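Local coordinates for hypothetical protein EF0006 (Enterococcus faecalis, PDB 2GMQ), which is of unknown function but belongs to the PrgU-like family and probably takes part in a plasmid-encoded pheromone response, at residues L23-R28 and G32-V37. Numbering follows the deposited sequence.
Sequences LTLQWR and GKLVKV
L34 CD1 sits over the six-membered ring of W27, 4.0 Å from its centroid and almost on the ring normal, a CH-pi contact. W27 has CG anti to its carbonyl carbon (chi1 -61°), which, with chi2 98°, brings the six-membered part of the indole over L34. Its CZ3 reaches L34 CB at 3.3 Å, and G32 O meets the ring edge at CE3. F108 of helix 105-112 packs edge-to-face with the same indole. L25 shares this side of the sheet, with its CB 3.8 Å from L34 CD1.

The two strands form an antiparallel beta hairpin at the margin of a four-stranded sheet. A beta bulge, with V35 as the extra residue, shifts the register between Q26 and W27. V35 N still gives a nearly straight bond to Q26 O (2.9 Å), and R28 N bonds to K33 O. At the turn, G32 N donates to R28 O at a more bent angle.

Q26 and K36 occupy the other face. Q26 is extended, CG anti to the backbone N (chi1 -179°), and its OE1 sits against CG and CD of K36, whose chain bends about the CG-CD bond. In one of two R28 conformers, V35 CG2 lies over one guanidinium face, 3.5 Å from R28 CZ, a doubtful contact.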
loop_
_atom_site.group_PDB
_atom_site.type_symbol
_atom_site.label_atom_id
_atom_site.label_comp_id
_atom_site.label_asym_id
_atom_site.label_seq_id
_atom_site.Cartn_x
_atom_site.Cartn_y
_atom_site.Cartn_z
ATOM N N LEU A 23 10.240 7.787 0.060
ATOM C CA LEU A 23 10.749 8.708 1.035
ATOM C C LEU A 23 9.935 8.684 2.321
ATOM O O LEU A 23 8.688 8.561 2.272
ATOM C CB LEU A 23 10.732 10.141 0.485
ATOM C CG LEU A 23 11.536 10.332 -0.837
ATOM C CD1 LEU A 23 11.290 11.863 -1.302
ATOM C CD2 LEU A 23 12.983 10.036 -0.595
ATOM N N THR A 24 10.641 8.769 3.450
ATOM C CA THR A 24 10.017 9.061 4.717
ATOM C C THR A 24 10.239 10.547 4.931
ATOM O O THR A 24 11.365 10.963 5.131
ATOM C CB THR A 24 10.627 8.183 5.823
ATOM O OG1 THR A 24 10.389 6.796 5.463
ATOM C CG2 THR A 24 9.998 8.487 7.156
ATOM N N LEU A 25 9.139 11.289 5.000
ATOM C CA LEU A 25 9.237 12.782 5.125
ATOM C C LEU A 25 9.033 13.219 6.560
ATOM O O LEU A 25 8.103 12.707 7.255
ATOM C CB LEU A 25 8.231 13.473 4.199
ATOM C CG LEU A 25 8.540 13.407 2.708
ATOM C CD1 LEU A 25 7.978 12.047 2.171
ATOM C CD2 LEU A 25 7.966 14.591 1.959
ATOM N N GLN A 26 9.895 14.134 7.045
ATOM C CA GLN A 26 9.820 14.575 8.413
ATOM C C GLN A 26 9.318 16.044 8.334
ATOM O O GLN A 26 10.065 16.887 7.872
ATOM C CB GLN A 26 11.193 14.590 9.109
ATOM C CG GLN A 26 11.015 15.048 10.581
ATOM C CD GLN A 26 12.261 15.576 11.341
ATOM O OE1 GLN A 26 13.323 15.879 10.784
ATOM N NE2 GLN A 26 12.101 15.689 12.635
ATOM N N TRP A 27 8.114 16.269 8.835
ATOM C CA TRP A 27 7.532 17.637 8.843
ATOM C C TRP A 27 7.618 18.170 10.238
ATOM O O TRP A 27 7.225 17.453 11.201
ATOM C CB TRP A 27 6.046 17.549 8.442
ATOM C CG TRP A 27 5.835 16.997 7.061
ATOM C CD1 TRP A 27 5.510 15.662 6.747
ATOM C CD2 TRP A 27 5.880 17.702 5.837
ATOM N NE1 TRP A 27 5.372 15.537 5.398
ATOM C CE2 TRP A 27 5.629 16.754 4.792
ATOM C CE3 TRP A 27 6.123 19.063 5.504
ATOM C CZ2 TRP A 27 5.545 17.124 3.439
ATOM C CZ3 TRP A 27 6.090 19.428 4.162
ATOM C CH2 TRP A 27 5.842 18.440 3.134
ATOM N N ARG A 28 8.113 19.403 10.377
ATOM C CA ARG A 28 8.213 19.998 11.703
ATOM C C ARG A 28 6.814 20.085 12.324
ATOM O O ARG A 28 5.879 20.628 11.736
ATOM C CB ARG A 28 8.908 21.366 11.679
ATOM C CG ARG A 28 9.294 21.884 13.065
ATOM C CD ARG A 28 10.756 21.580 13.448
ATOM N NE ARG A 28 11.718 22.267 12.581
ATOM C CZ ARG A 28 13.023 21.988 12.505
ATOM N NH1 ARG A 28 13.564 21.015 13.238
ATOM N NH2 ARG A 28 13.789 22.695 11.675
ATOM N N GLY A 32 4.169 21.284 9.610
ATOM C CA GLY A 32 4.859 22.556 9.283
ATOM C C GLY A 32 5.765 22.341 8.107
ATOM O O GLY A 32 5.400 21.672 7.106
ATOM N N LYS A 33 6.952 22.918 8.245
ATOM C CA LYS A 33 8.003 22.897 7.212
ATOM C C LYS A 33 8.573 21.452 6.998
ATOM O O LYS A 33 8.809 20.678 7.978
ATOM C CB LYS A 33 9.177 23.717 7.751
ATOM C CG LYS A 33 10.239 24.055 6.744
ATOM C CD LYS A 33 11.244 25.016 7.331
ATOM C CE LYS A 33 12.256 25.566 6.245
ATOM N NZ LYS A 33 13.111 24.538 5.597
ATOM N N LEU A 34 8.902 21.124 5.756
ATOM C CA LEU A 34 9.573 19.865 5.480
ATOM C C LEU A 34 11.088 20.007 5.866
ATOM O O LEU A 34 11.797 20.874 5.319
ATOM C CB LEU A 34 9.421 19.514 4.000
ATOM C CG LEU A 34 10.153 18.169 3.548
ATOM C CD1 LEU A 34 9.672 16.976 4.430
ATOM C CD2 LEU A 34 9.877 17.884 2.084
ATOM N N VAL A 35 11.545 19.185 6.799
ATOM C CA VAL A 35 12.872 19.413 7.390
ATOM C C VAL A 35 13.831 18.451 6.660
ATOM O O VAL A 35 14.939 18.834 6.256
ATOM C CB VAL A 35 12.839 19.106 8.930
ATOM C CG1 VAL A 35 14.292 19.018 9.512
ATOM C CG2 VAL A 35 12.021 20.172 9.683
ATOM N N LYS A 36 13.406 17.194 6.547
ATOM C CA LYS A 36 14.302 16.224 5.921
ATOM C C LYS A 36 13.508 15.033 5.345
ATOM O O LYS A 36 12.328 14.851 5.673
ATOM C CB LYS A 36 15.350 15.749 6.951
ATOM C CG LYS A 36 14.737 14.928 8.074
ATOM C CD LYS A 36 15.771 14.234 8.947
ATOM C CE LYS A 36 16.081 14.998 10.228
ATOM N NZ LYS A 36 16.938 14.071 11.168
ATOM N N VAL A 37 14.146 14.312 4.406
ATOM C CA VAL A 37 13.519 13.129 3.812
ATOM C C VAL A 37 14.606 12.029 3.939
ATOM O O VAL A 37 15.854 12.319 3.852
ATOM C CB VAL A 37 13.151 13.291 2.324
ATOM C CG1 VAL A 37 12.306 14.583 2.091
ATOM C CG2 VAL A 37 14.375 13.425 1.462
#